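Local coordinates for protein sialidase B (Streptococcus pneumoniae serotype 4, PDB 4XJW) that cleaves the glycosidic linkages of terminal sialic acids in oligosaccharides, glycoproteins and glycolipids, acting as an intramolecular trans-sialidase, at residues Thr501-Met506 and Gly552-Ala557; Ile571-Asn576 and Ala614-Thr619. The protein carries 1 engineered substitution. All coordinates share one frame; numbering follows the deposited sequence.

Interaction 1 (Thr501-Met506 and Gly552-Ala557); sequences TAEAQM and GTQVSA
Gln-505 lays its aliphatic stem on the backbone of Val-555, with CG only 3.3 Å from the carbonyl O of Val-555; this is one of two tight spots in the contact. The other is at the start, where the carboxylate of Glu-503 reaches the base of Gln-554: OE2 of Glu-503 lies 3.4 Å from CB of Gln-554. These two side chains cross nearly at right angles, with carboxylate and amide planes 70° apart; the amide of Gln-554 is held elsewhere, NE2 by Pro-454 O and OE1 by Ser-616 N. Glu-503 is predicted to be an active-site residue, and its polar end is engaged beyond this contact, OE1 with Tyr-615 and OE2 in a salt bridge to Arg-519. No direct hydrogen bond joins the segments; two waters do. One, between the tight spots, accepts from Val-555 N at 3.0 Å and gives a weak bond to Glu-503 O at 2.8 Å. The second, past Gln-505, accepts from Ala-557 N at 3.0 Å and lies 2.7 Å from Gln-505 OE1, which also takes the backbone N-H of Gln-456. The bend of Gln-505 at chi2 (-71°) folds its amide back, and NE2 gives an almost straight 2.9 Å bond to Ala-504 O, fixing the amide's rotation. The segments run almost in parallel, 9° apart, as inner strands of successive beta-propeller blades: strand 504-510 is backed by strand 513-518 and strand 556-559 by strand 569-575.

Interaction 2 (Ile571-Asn576 and Ala614-Thr619); sequences ILSTPN and AYSAIT
Ser-573 and Ser-616 face each other where strands 571-575 and 616-619 run antiparallel, at 163°, with axes 7.3 Å apart at closest approach. No backbone hydrogen bond joins them: this is a seam between successive blades of the sialidase beta-propeller, the second strand of one blade lying against the innermost strand of the next, and side chains bridge it. The two hydroxyls meet at 2.6 Å, OG of Ser-573 to OG of Ser-616, in a short hydrogen bond whose donor is not settled. Each has a further partner, Tyr-613 OH for Ser-573 and Ser-556 OG for Ser-616, so these buried oxygens belong to a hydroxyl network. Ser-573 swings its OG away from its own backbone N (chi1 163°) and across toward Ser-616. Beside this polar bridge Ile-618 supplies the apolar part with two branches. Its CG2 rests 3.5 Å from CB of Ser-573, while chi1 of 58° sends the longer arm toward Ile-571. There CD1 of Ile-618 sits 3.3 Å from the carbonyl O of Ile-571 and 4.3 Å from CG2 of Ile-571. Tyr-615, probably the catalytic nucleophile, and Ala-617 point their CB atoms away from the seam, while Ser-616 and Ile-618, alternating with them, point theirs into it. At the other end the ring of Pro-575 closes the contact, its CD 3.9 Å from the carbonyl O of Ala-614.

Interactions 1 and 2 have centres about 9 Å apart and share one blade, in which strands 556-559 and 569-575 are neighbours: Ser-556 O probably accepts from Ser-573 N at 2.9 Å. At the active site they meet directly, Glu-503 OE1 standing 2.5 Å from Tyr-615 OH in a probable hydrogen bond between the predicted active-site glutamate and the probable nucleophile. Gln-554 packs against the base of that tyrosine, its OE1 3.3 Å from CB of Tyr-615. Further along the strands lies the bound sulfonate inhibitor: Thr-619 makes a weak hydrogen bond to it, and the side chains of Ile-618 and Gln-505 stay about 7 Å and 8 Å from it, between nearest atoms.

Interaction 1 (Thr501-Met506 and Gly552-Ala557)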
loop_
_atom_site.group_PDB
_atom_site.type_symbol
_atom_site.label_atom_id
_atom_site.label_comp_id
_atom_site.label_asym_id
_atom_site.label_seq_id
_atom_site.Cartn_x
_atom_site.Cartn_y
_atom_site.Cartn_z
ATOM N N THR A 501 10.596 -8.045 12.348
ATOM C CA THR A 501 9.730 -6.921 11.997
ATOM C C THR A 501 8.459 -7.058 12.832
ATOM O O THR A 501 7.438 -7.539 12.348
ATOM C CB THR A 501 9.413 -6.943 10.486
ATOM O OG1 THR A 501 10.645 -7.010 9.754
ATOM C CG2 THR A 501 8.680 -5.692 10.053
ATOM N N ALA A 502 8.534 -6.638 14.097
ATOM C CA ALA A 502 7.477 -6.896 15.076
ATOM C C ALA A 502 6.428 -5.798 15.087
ATOM O O ALA A 502 6.244 -5.105 16.093
ATOM C CB ALA A 502 8.068 -7.067 16.457
ATOM N N GLU A 503 5.744 -5.654 13.959
ATOM C CA GLU A 503 4.695 -4.657 13.815
ATOM C C GLU A 503 3.532 -4.996 14.740
ATOM O O GLU A 503 2.961 -6.082 14.658
ATOM C CB GLU A 503 4.240 -4.603 12.359
ATOM C CG GLU A 503 5.266 -3.949 11.436
ATOM C CD GLU A 503 5.170 -4.413 9.996
ATOM O OE1 GLU A 503 5.754 -3.728 9.127
ATOM O OE2 GLU A 503 4.530 -5.457 9.730
ATOM N N ALA A 504 3.151 -4.036 15.582
ATOM C CA ALA A 504 2.236 -4.287 16.692
ATOM C C ALA A 504 1.093 -3.292 16.652
ATOM O O ALA A 504 1.307 -2.125 16.336
ATOM C CB ALA A 504 2.971 -4.153 18.001
ATOM N N GLN A 505 -0.103 -3.749 17.018
ATOM C CA GLN A 505 -1.257 -2.869 17.126
ATOM C C GLN A 505 -1.994 -3.208 18.409
ATOM O O GLN A 505 -2.009 -4.360 18.845
ATOM C CB GLN A 505 -2.151 -3.028 15.898
ATOM C CG GLN A 505 -1.601 -2.356 14.625
ATOM C CD GLN A 505 -1.660 -0.821 14.681
ATOM O OE1 GLN A 505 -2.641 -0.208 14.243
ATOM N NE2 GLN A 505 -0.601 -0.204 15.194
ATOM N N MET A 506 -2.614 -2.199 19.011
ATOM C CA MET A 506 -3.149 -2.300 20.369
ATOM C C MET A 506 -4.668 -2.120 20.395
ATOM O O MET A 506 -5.235 -1.433 19.555
ATOM C CB MET A 506 -2.523 -1.219 21.255
ATOM C CG MET A 506 -0.996 -1.298 21.419
ATOM S SD MET A 506 -0.300 0.219 22.087
ATOM C CE MET A 506 -0.302 1.280 20.634
ATOM N N GLY A 552 5.984 -13.178 8.200
ATOM C CA GLY A 552 4.885 -12.454 8.852
ATOM C C GLY A 552 4.336 -11.286 8.053
ATOM O O GLY A 552 4.904 -10.906 7.032
ATOM N N THR A 553 3.235 -10.709 8.553
ATOM C CA THR A 553 2.583 -9.540 7.947
ATOM C C THR A 553 1.973 -8.702 9.059
ATOM O O THR A 553 1.563 -9.240 10.079
ATOM C CB THR A 553 1.450 -9.968 6.959
ATOM O OG1 THR A 553 2.009 -10.820 5.948
ATOM C CG2 THR A 553 0.846 -8.771 6.259
ATOM N N GLN A 554 1.922 -7.384 8.865
ATOM C CA GLN A 554 1.238 -6.495 9.787
ATOM C C GLN A 554 -0.170 -7.033 10.069
ATOM O O GLN A 554 -0.840 -7.567 9.167
ATOM C CB GLN A 554 1.152 -5.093 9.175
ATOM C CG GLN A 554 0.548 -4.023 10.102
ATOM C CD GLN A 554 -0.382 -3.060 9.382
ATOM O OE1 GLN A 554 -0.780 -3.293 8.244
ATOM N NE2 GLN A 554 -0.729 -1.966 10.046
ATOM N N VAL A 555 -0.599 -6.910 11.329
ATOM C CA VAL A 555 -1.964 -7.238 11.731
ATOM C C VAL A 555 -2.579 -5.966 12.303
ATOM O O VAL A 555 -1.965 -5.276 13.137
ATOM C CB VAL A 555 -2.007 -8.383 12.781
ATOM C CG1 VAL A 555 -1.089 -8.085 13.958
ATOM C CG2 VAL A 555 -3.420 -8.637 13.272
ATOM N N SER A 556 -3.777 -5.630 11.849
ATOM C CA SER A 556 -4.473 -4.494 12.444
ATOM C C SER A 556 -5.559 -5.030 13.364
ATOM O O SER A 556 -5.992 -6.179 13.215
ATOM C CB SER A 556 -5.013 -3.550 11.379
ATOM O OG SER A 556 -5.779 -4.212 10.386
ATOM N N ALA A 557 -5.966 -4.222 14.338
ATOM C CA ALA A 557 -6.792 -4.731 15.432
ATOM C C ALA A 557 -7.616 -3.625 16.031
ATOM O O ALA A 557 -7.103 -2.535 16.261
ATOM C CB ALA A 557 -5.910 -5.344 16.498
HETATM O O HOH W 1 0.718 -5.013 13.294
HETATM O O HOH W 2 -5.041 -1.405 14.211
#

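Interaction 2 (Ile571-Asn576 and Ala614-Thr619)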
loop_
_atom_site.group_PDB
_atom_site.type_symbol
_atom_site.label_atom_id
_atom_site.label_comp_id
_atom_site.label_asym_id
_atom_site.label_seq_id
_atom_site.Cartn_x
_atom_site.Cartn_y
_atom_site.Cartn_z
ATOM N N ILE A 571 -11.650 -7.317 16.863
ATOM C CA ILE A 571 -11.576 -7.741 15.470
ATOM C C ILE A 571 -10.150 -7.579 14.948
ATOM O O ILE A 571 -9.541 -6.517 15.096
ATOM C CB ILE A 571 -12.573 -6.991 14.574
ATOM C CG1 ILE A 571 -13.983 -7.111 15.159
ATOM C CG2 ILE A 571 -12.526 -7.540 13.150
ATOM C CD1 ILE A 571 -15.015 -6.247 14.463
ATOM N N LEU A 572 -9.611 -8.656 14.377
ATOM C CA LEU A 572 -8.284 -8.643 13.780
ATOM C C LEU A 572 -8.398 -8.698 12.254
ATOM O O LEU A 572 -9.289 -9.353 11.717
ATOM C CB LEU A 572 -7.488 -9.859 14.259
ATOM C CG LEU A 572 -7.199 -10.079 15.737
ATOM C CD1 LEU A 572 -6.265 -11.289 15.882
ATOM C CD2 LEU A 572 -6.570 -8.859 16.389
ATOM N N SER A 573 -7.479 -8.028 11.564
ATOM C CA SER A 573 -7.371 -8.110 10.104
ATOM C C SER A 573 -5.961 -8.570 9.743
ATOM O O SER A 573 -4.985 -7.982 10.208
ATOM C CB SER A 573 -7.642 -6.740 9.487
ATOM O OG SER A 573 -7.195 -6.671 8.154
ATOM N N THR A 574 -5.863 -9.599 8.899
ATOM C CA THR A 574 -4.579 -10.215 8.570
ATOM C C THR A 574 -4.780 -11.189 7.433
ATOM O O THR A 574 -5.871 -11.735 7.280
ATOM C CB THR A 574 -4.021 -10.991 9.798
ATOM O OG1 THR A 574 -2.829 -11.707 9.433
ATOM C CG2 THR A 574 -5.051 -11.973 10.330
ATOM N N PRO A 575 -3.725 -11.435 6.636
ATOM C CA PRO A 575 -3.751 -12.644 5.811
ATOM C C PRO A 575 -3.817 -13.868 6.728
ATOM O O PRO A 575 -3.251 -13.865 7.829
ATOM C CB PRO A 575 -2.399 -12.599 5.094
ATOM C CG PRO A 575 -1.514 -11.782 6.008
ATOM C CD PRO A 575 -2.455 -10.705 6.505
ATOM N N ASN A 576 -4.505 -14.906 6.286
ATOM C CA ASN A 576 -4.482 -16.172 7.022
ATOM C C ASN A 576 -3.957 -17.229 6.083
ATOM O O ASN A 576 -4.725 -17.888 5.374
ATOM C CB ASN A 576 -5.886 -16.536 7.514
ATOM C CG ASN A 576 -5.879 -17.687 8.508
ATOM O OD1 ASN A 576 -4.888 -18.404 8.646
ATOM N ND2 ASN A 576 -6.995 -17.871 9.203
ATOM N N ALA A 614 -2.326 -8.051 2.045
ATOM C CA ALA A 614 -1.095 -7.791 2.774
ATOM C C ALA A 614 -1.330 -6.869 3.965
ATOM O O ALA A 614 -2.077 -7.232 4.863
ATOM C CB ALA A 614 0.020 -7.291 1.832
ATOM N N TYR A 615 -0.693 -5.703 3.997
ATOM C CA TYR A 615 -0.921 -4.789 5.103
ATOM C C TYR A 615 -2.349 -4.255 5.048
ATOM O O TYR A 615 -2.961 -4.156 3.971
ATOM C CB TYR A 615 0.066 -3.618 5.110
ATOM C CG TYR A 615 1.456 -3.933 5.600
ATOM C CD1 TYR A 615 2.074 -5.143 5.306
ATOM C CD2 TYR A 615 2.181 -2.996 6.321
ATOM C CE1 TYR A 615 3.368 -5.405 5.740
ATOM C CE2 TYR A 615 3.466 -3.255 6.754
ATOM C CZ TYR A 615 4.056 -4.452 6.443
ATOM O OH TYR A 615 5.348 -4.713 6.864
ATOM N N SER A 616 -2.872 -3.921 6.218
ATOM C CA SER A 616 -4.264 -3.540 6.311
ATOM C C SER A 616 -4.539 -2.563 7.432
ATOM O O SER A 616 -3.786 -2.433 8.401
ATOM C CB SER A 616 -5.131 -4.785 6.472
ATOM O OG SER A 616 -4.932 -5.361 7.758
ATOM N N ALA A 617 -5.661 -1.867 7.271
ATOM C CA ALA A 617 -6.159 -0.929 8.257
ATOM C C ALA A 617 -7.635 -1.218 8.488
ATOM O O ALA A 617 -8.407 -1.390 7.527
ATOM C CB ALA A 617 -5.950 0.498 7.754
ATOM N N ILE A 618 -8.036 -1.283 9.758
ATOM C CA ILE A 618 -9.453 -1.415 10.078
ATOM C C ILE A 618 -9.923 -0.385 11.095
ATOM O O ILE A 618 -9.195 -0.007 12.014
ATOM C CB ILE A 618 -9.827 -2.841 10.547
ATOM C CG1 ILE A 618 -9.009 -3.265 11.772
ATOM C CG2 ILE A 618 -9.685 -3.848 9.390
ATOM C CD1 ILE A 618 -9.508 -4.582 12.365
ATOM N N THR A 619 -11.149 0.082 10.923
ATOM C CA THR A 619 -11.723 0.953 11.934
ATOM C C THR A 619 -13.225 0.802 11.975
ATOM O O THR A 619 -13.857 0.514 10.959
ATOM C CB THR A 619 -11.272 2.426 11.759
ATOM O OG1 THR A 619 -11.423 3.112 13.004
ATOM C CG2 THR A 619 -12.072 3.158 10.653
#